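Local atomic coordinates of xyloglucanase (Paenibacillus pabuli, PDB entry 2JEP), a protein that hydrolyses the beta-1,4-glucan backbone of xyloglucan, a plant cell-wall polysaccharide, as a family 5 glycoside hydrolase. Residues 169-172 with 173-177; 327-330 with 331-334. All coordinates share one frame; numbering follows the deposited sequence. Where two conformers were deposited one is given.

How the interactions relate
Both contacts are local turns in one (beta/alpha)8 barrel, and the chain reaches interaction 1 first. Residues 169-177 run from the loop after helix 150-167 into strand 175-178, fourth of the eight parallel strands. Residues 327-334 lie wholly in the loop between the seventh strand, 319-324, and helix 336-353. An alpha-to-beta loop and a beta-to-alpha loop lie at opposite ends of such a barrel, which agrees with centres 39 Å apart on opposite sides of the chain's centre; nearest atoms are about 25 Å apart, so the two do not touch. In family 5 enzymes strands four and seven carry the catalytic acids at their C-terminal ends, the end from which interaction 2 continues.

Interaction 1 (169-172 with 173-177); sequences SNYN and DRLIF
A type I beta turn from Asn172 to Leu175 delivers the chain into strand 175-178, and its closing bond runs from Leu175 N to Asn172 O, 3.1 Å with an N-H...O angle of 167°. The Asn172 side chain adds an Asx turn to it: OD1 accepts from Arg174 N at 2.9 Å, the donor standing above the carbonyl plane. A chi1 of 75° makes this possible by setting CG between the backbone N and the carbonyl carbon, from where OD1 can fold back over the turn. Arg174 has a second conformer, so its side-chain contacts hold for the one described here. In it, Asn172 OD1 lies over one face of the guanidinium, offset toward its rim, with the amide and guanidinium planes 88° apart. Water 1, in the guanidinium plane at its edge, accepts from Arg174 NE at 3.1 Å and weakly from Asn172 ND2 at 3.3 Å. Outside the turn, Arg174 NH1 bonds to the carbonyls of Tyr120 and Leu124, while Tyr120 OH pairs with Asn172 N. With an alanine at Asn172, Arg174 N is likely to lose its side-chain acceptor, and water 1 its weak contact to the amide. Leu175 CD2 packs 3.7 Å from Tyr171 CB and meets the ring obliquely; the Tyr171 hydroxyl is bonded to Asp117 and Gln113. The arrangement is that of an alpha-to-beta loop in a (beta/alpha)8 barrel, with an Asx turn overlaid on the beta turn just before the strand.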
loop_
_atom_site.group_PDB
_atom_site.type_symbol
_atom_site.label_atom_id
_atom_site.label_comp_id
_atom_site.label_asym_id
_atom_site.label_seq_id
_atom_site.Cartn_x
_atom_site.Cartn_y
_atom_site.Cartn_z
ATOM N N SER A 169 7.785 -18.906 0.914
ATOM C CA SER A 169 8.075 -19.391 -0.424
ATOM C C SER A 169 7.047 -20.325 -1.017
ATOM O O SER A 169 6.891 -20.342 -2.241
ATOM C CB SER A 169 9.449 -20.045 -0.490
ATOM O OG SER A 169 9.453 -21.251 0.236
ATOM N N ASN A 170 6.303 -21.050 -0.179
ATOM C CA ASN A 170 5.353 -22.016 -0.709
ATOM C C ASN A 170 3.953 -21.449 -0.966
ATOM O O ASN A 170 3.080 -22.149 -1.479
ATOM C CB ASN A 170 5.307 -23.253 0.191
ATOM C CG ASN A 170 6.657 -23.984 0.254
ATOM O OD1 ASN A 170 7.371 -24.087 -0.744
ATOM N ND2 ASN A 170 7.010 -24.467 1.437
ATOM N N TYR A 171 3.742 -20.176 -0.645
ATOM C CA TYR A 171 2.448 -19.557 -0.902
ATOM C C TYR A 171 2.242 -19.296 -2.390
ATOM O O TYR A 171 3.183 -18.963 -3.108
ATOM C CB TYR A 171 2.339 -18.228 -0.141
ATOM C CG TYR A 171 2.138 -18.425 1.338
ATOM C CD1 TYR A 171 3.129 -18.993 2.144
ATOM C CD2 TYR A 171 0.942 -18.066 1.953
ATOM C CE1 TYR A 171 2.935 -19.196 3.497
ATOM C CE2 TYR A 171 0.752 -18.257 3.320
ATOM C CZ TYR A 171 1.746 -18.836 4.095
ATOM O OH TYR A 171 1.609 -19.068 5.444
ATOM N N ASN A 172 1.008 -19.470 -2.861
ATOM C CA ASN A 172 0.690 -19.290 -4.270
ATOM C C ASN A 172 0.619 -17.811 -4.656
ATOM O O ASN A 172 0.989 -16.928 -3.851
ATOM C CB ASN A 172 -0.537 -20.125 -4.677
ATOM C CG ASN A 172 -1.852 -19.574 -4.194
ATOM O OD1 ASN A 172 -1.956 -18.411 -3.808
ATOM N ND2 ASN A 172 -2.900 -20.425 -4.241
ATOM N N ASP A 173 0.167 -17.539 -5.876
ATOM C CA ASP A 173 0.200 -16.199 -6.426
ATOM C C ASP A 173 -0.805 -15.250 -5.784
ATOM O O ASP A 173 -0.805 -14.057 -6.122
ATOM C CB ASP A 173 -0.018 -16.188 -7.934
ATOM C CG ASP A 173 1.192 -16.645 -8.731
ATOM O OD1 ASP A 173 2.264 -16.928 -8.168
ATOM O OD2 ASP A 173 1.043 -16.687 -9.976
ATOM N N ARG A 174 -1.650 -15.738 -4.878
ATOM C CA ARG A 174 -2.484 -14.835 -4.086
ATOM C C ARG A 174 -1.670 -14.024 -3.078
ATOM O O ARG A 174 -2.165 -13.022 -2.583
ATOM C CB ARG A 174 -3.656 -15.552 -3.418
ATOM C CG ARG A 174 -4.815 -15.798 -4.401
ATOM C CD ARG A 174 -6.088 -16.310 -3.723
ATOM N NE ARG A 174 -5.897 -17.642 -3.137
ATOM C CZ ARG A 174 -5.685 -17.905 -1.848
ATOM N NH1 ARG A 174 -5.590 -16.923 -0.964
ATOM N NH2 ARG A 174 -5.533 -19.174 -1.433
ATOM N N LEU A 175 -0.437 -14.437 -2.773
ATOM C CA LEU A 175 0.445 -13.641 -1.924
ATOM C C LEU A 175 1.416 -12.837 -2.797
ATOM O O LEU A 175 2.183 -13.389 -3.601
ATOM C CB LEU A 175 1.210 -14.528 -0.938
ATOM C CG LEU A 175 2.153 -13.768 -0.002
ATOM C CD1 LEU A 175 1.423 -12.747 0.891
ATOM C CD2 LEU A 175 2.948 -14.762 0.861
ATOM N N ILE A 176 1.357 -11.519 -2.619
ATOM C CA ILE A 176 2.164 -10.531 -3.306
ATOM C C ILE A 176 3.139 -9.909 -2.332
ATOM O O ILE A 176 2.747 -9.571 -1.217
ATOM C CB ILE A 176 1.250 -9.437 -3.885
ATOM C CG1 ILE A 176 0.274 -10.038 -4.912
ATOM C CG2 ILE A 176 2.067 -8.266 -4.498
ATOM C CD1 ILE A 176 -0.903 -9.131 -5.237
ATOM N N PHE A 177 4.398 -9.764 -2.732
ATOM C CA PHE A 177 5.370 -9.029 -1.934
ATOM C C PHE A 177 5.506 -7.617 -2.513
ATOM O O PHE A 177 5.653 -7.463 -3.728
ATOM C CB PHE A 177 6.763 -9.664 -1.957
ATOM C CG PHE A 177 6.855 -11.095 -1.474
ATOM C CD1 PHE A 177 5.946 -11.657 -0.604
ATOM C CD2 PHE A 177 7.920 -11.872 -1.864
ATOM C CE1 PHE A 177 6.094 -12.979 -0.187
ATOM C CE2 PHE A 177 8.083 -13.172 -1.429
ATOM C CZ PHE A 177 7.155 -13.731 -0.604
HETATM O O HOH W 1 -6.218 -20.447 -4.490
#

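Interaction 2 (327-330 with 331-334); sequences IDKT and SYDS
Lys329 O takes two backbone N-H groups: Asp333 N at 3.0 Å, nearly in line with the carbonyl (C=O...N angle 161°), and Tyr332 N at 2.9 Å, lifted 55° out of the carbonyl plane. One carbonyl thus accepts from the N-H groups three and four residues on, a bifurcated acceptor at a helix-like turn. One carboxylate oxygen steadies its entry: Asp328 OD1 accepts from Thr330 N at 2.9 Å, an Asx turn, and on its syn lone pair from Thr330 OG1 at 2.7 Å. That second bond depends on the Thr330 torsion, chi1 59°, which sets the hydroxyl between the backbone N and the carbonyl carbon. Water 2 bridges Asp328 O, to which it donates (2.8 Å), and Ser331 N, from which it accepts (2.9 Å). The whole turn belongs to a beta-to-alpha loop of the (beta/alpha)8 barrel, and Asp333 caps a backbone N at the approach to helix 336-353 while its OD1 bonds to Ser335 OG. A nearly straight CA-H...O contact joins Thr330 CA to Asp333 O at 3.3 Å. Farther out, Lys329 CB meets the Tyr332 ring at its edge, 3.7 Å from CD2, and Ser331 OG, hydrogen-bonded to Gln368 NE2, lies over one face of that ring, offset toward the rim. The extended Lys329 chain carries NZ to the carbonyls of Asp270, Glu274, Asn276 and Ile279, and Tyr332 OH bonds to His369 NE2.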
loop_
_atom_site.group_PDB
_atom_site.type_symbol
_atom_site.label_atom_id
_atom_site.label_comp_id
_atom_site.label_asym_id
_atom_site.label_seq_id
_atom_site.Cartn_x
_atom_site.Cartn_y
_atom_site.Cartn_z
ATOM N N ILE A 327 -10.262 11.322 5.726
ATOM C CA ILE A 327 -10.462 11.290 7.163
ATOM C C ILE A 327 -11.828 11.822 7.597
ATOM O O ILE A 327 -12.427 12.702 6.952
ATOM C CB ILE A 327 -9.354 12.060 7.921
ATOM C CG1 ILE A 327 -9.330 13.575 7.596
ATOM C CG2 ILE A 327 -8.015 11.378 7.678
ATOM C CD1 ILE A 327 -8.390 14.343 8.439
ATOM N N ASP A 328 -12.294 11.320 8.743
ATOM C CA ASP A 328 -13.611 11.659 9.279
ATOM C C ASP A 328 -13.636 13.071 9.827
ATOM O O ASP A 328 -13.018 13.359 10.853
ATOM C CB ASP A 328 -13.973 10.645 10.357
ATOM C CG ASP A 328 -15.376 10.808 10.926
ATOM O OD1 ASP A 328 -15.946 11.911 10.811
ATOM O OD2 ASP A 328 -15.859 9.798 11.507
ATOM N N LYS A 329 -14.369 13.939 9.125
ATOM C CA LYS A 329 -14.531 15.353 9.506
ATOM C C LYS A 329 -15.971 15.661 9.900
ATOM O O LYS A 329 -16.378 16.821 9.849
ATOM C CB LYS A 329 -14.020 16.294 8.396
ATOM C CG LYS A 329 -12.541 16.156 8.149
ATOM C CD LYS A 329 -12.033 17.173 7.165
ATOM C CE LYS A 329 -10.573 16.991 6.855
ATOM N NZ LYS A 329 -10.001 18.205 6.164
ATOM N N THR A 330 -16.730 14.638 10.315
ATOM C CA THR A 330 -18.104 14.878 10.752
ATOM C C THR A 330 -18.203 15.751 12.007
ATOM O O THR A 330 -19.266 16.338 12.237
ATOM C CB THR A 330 -18.856 13.559 11.019
ATOM O OG1 THR A 330 -18.177 12.793 12.024
ATOM C CG2 THR A 330 -19.031 12.752 9.743
ATOM N N SER A 331 -17.101 15.899 12.752
ATOM C CA SER A 331 -17.052 16.810 13.904
ATOM C C SER A 331 -16.990 18.274 13.474
ATOM O O SER A 331 -17.206 19.173 14.286
ATOM C CB SER A 331 -15.856 16.503 14.809
ATOM O OG SER A 331 -14.615 16.693 14.150
ATOM N N TYR A 332 -16.673 18.508 12.204
ATOM C CA TYR A 332 -16.588 19.861 11.643
ATOM C C TYR A 332 -17.782 20.181 10.745
ATOM O O TYR A 332 -18.228 21.325 10.696
ATOM C CB TYR A 332 -15.307 19.995 10.824
ATOM C CG TYR A 332 -14.009 19.679 11.562
ATOM C CD1 TYR A 332 -13.497 20.527 12.533
ATOM C CD2 TYR A 332 -13.271 18.563 11.261
ATOM C CE1 TYR A 332 -12.290 20.253 13.166
ATOM C CE2 TYR A 332 -12.101 18.270 11.880
ATOM C CZ TYR A 332 -11.597 19.125 12.833
ATOM O OH TYR A 332 -10.380 18.879 13.427
ATOM N N ASP A 333 -18.227 19.195 9.972
ATOM C CA ASP A 333 -19.291 19.348 8.969
ATOM C C ASP A 333 -20.147 18.090 9.056
ATOM O O ASP A 333 -19.682 17.002 8.728
ATOM C CB ASP A 333 -18.649 19.486 7.589
ATOM C CG ASP A 333 -19.647 19.613 6.450
ATOM O OD1 ASP A 333 -20.863 19.353 6.660
ATOM O OD2 ASP A 333 -19.199 19.929 5.329
ATOM N N SER A 334 -21.388 18.236 9.515
ATOM C CA SER A 334 -22.245 17.090 9.701
ATOM C C SER A 334 -22.595 16.351 8.420
ATOM O O SER A 334 -23.103 15.230 8.484
ATOM C CB SER A 334 -23.518 17.457 10.457
ATOM O OG SER A 334 -24.282 18.385 9.700
HETATM O O HOH W 2 -14.693 14.299 12.859
#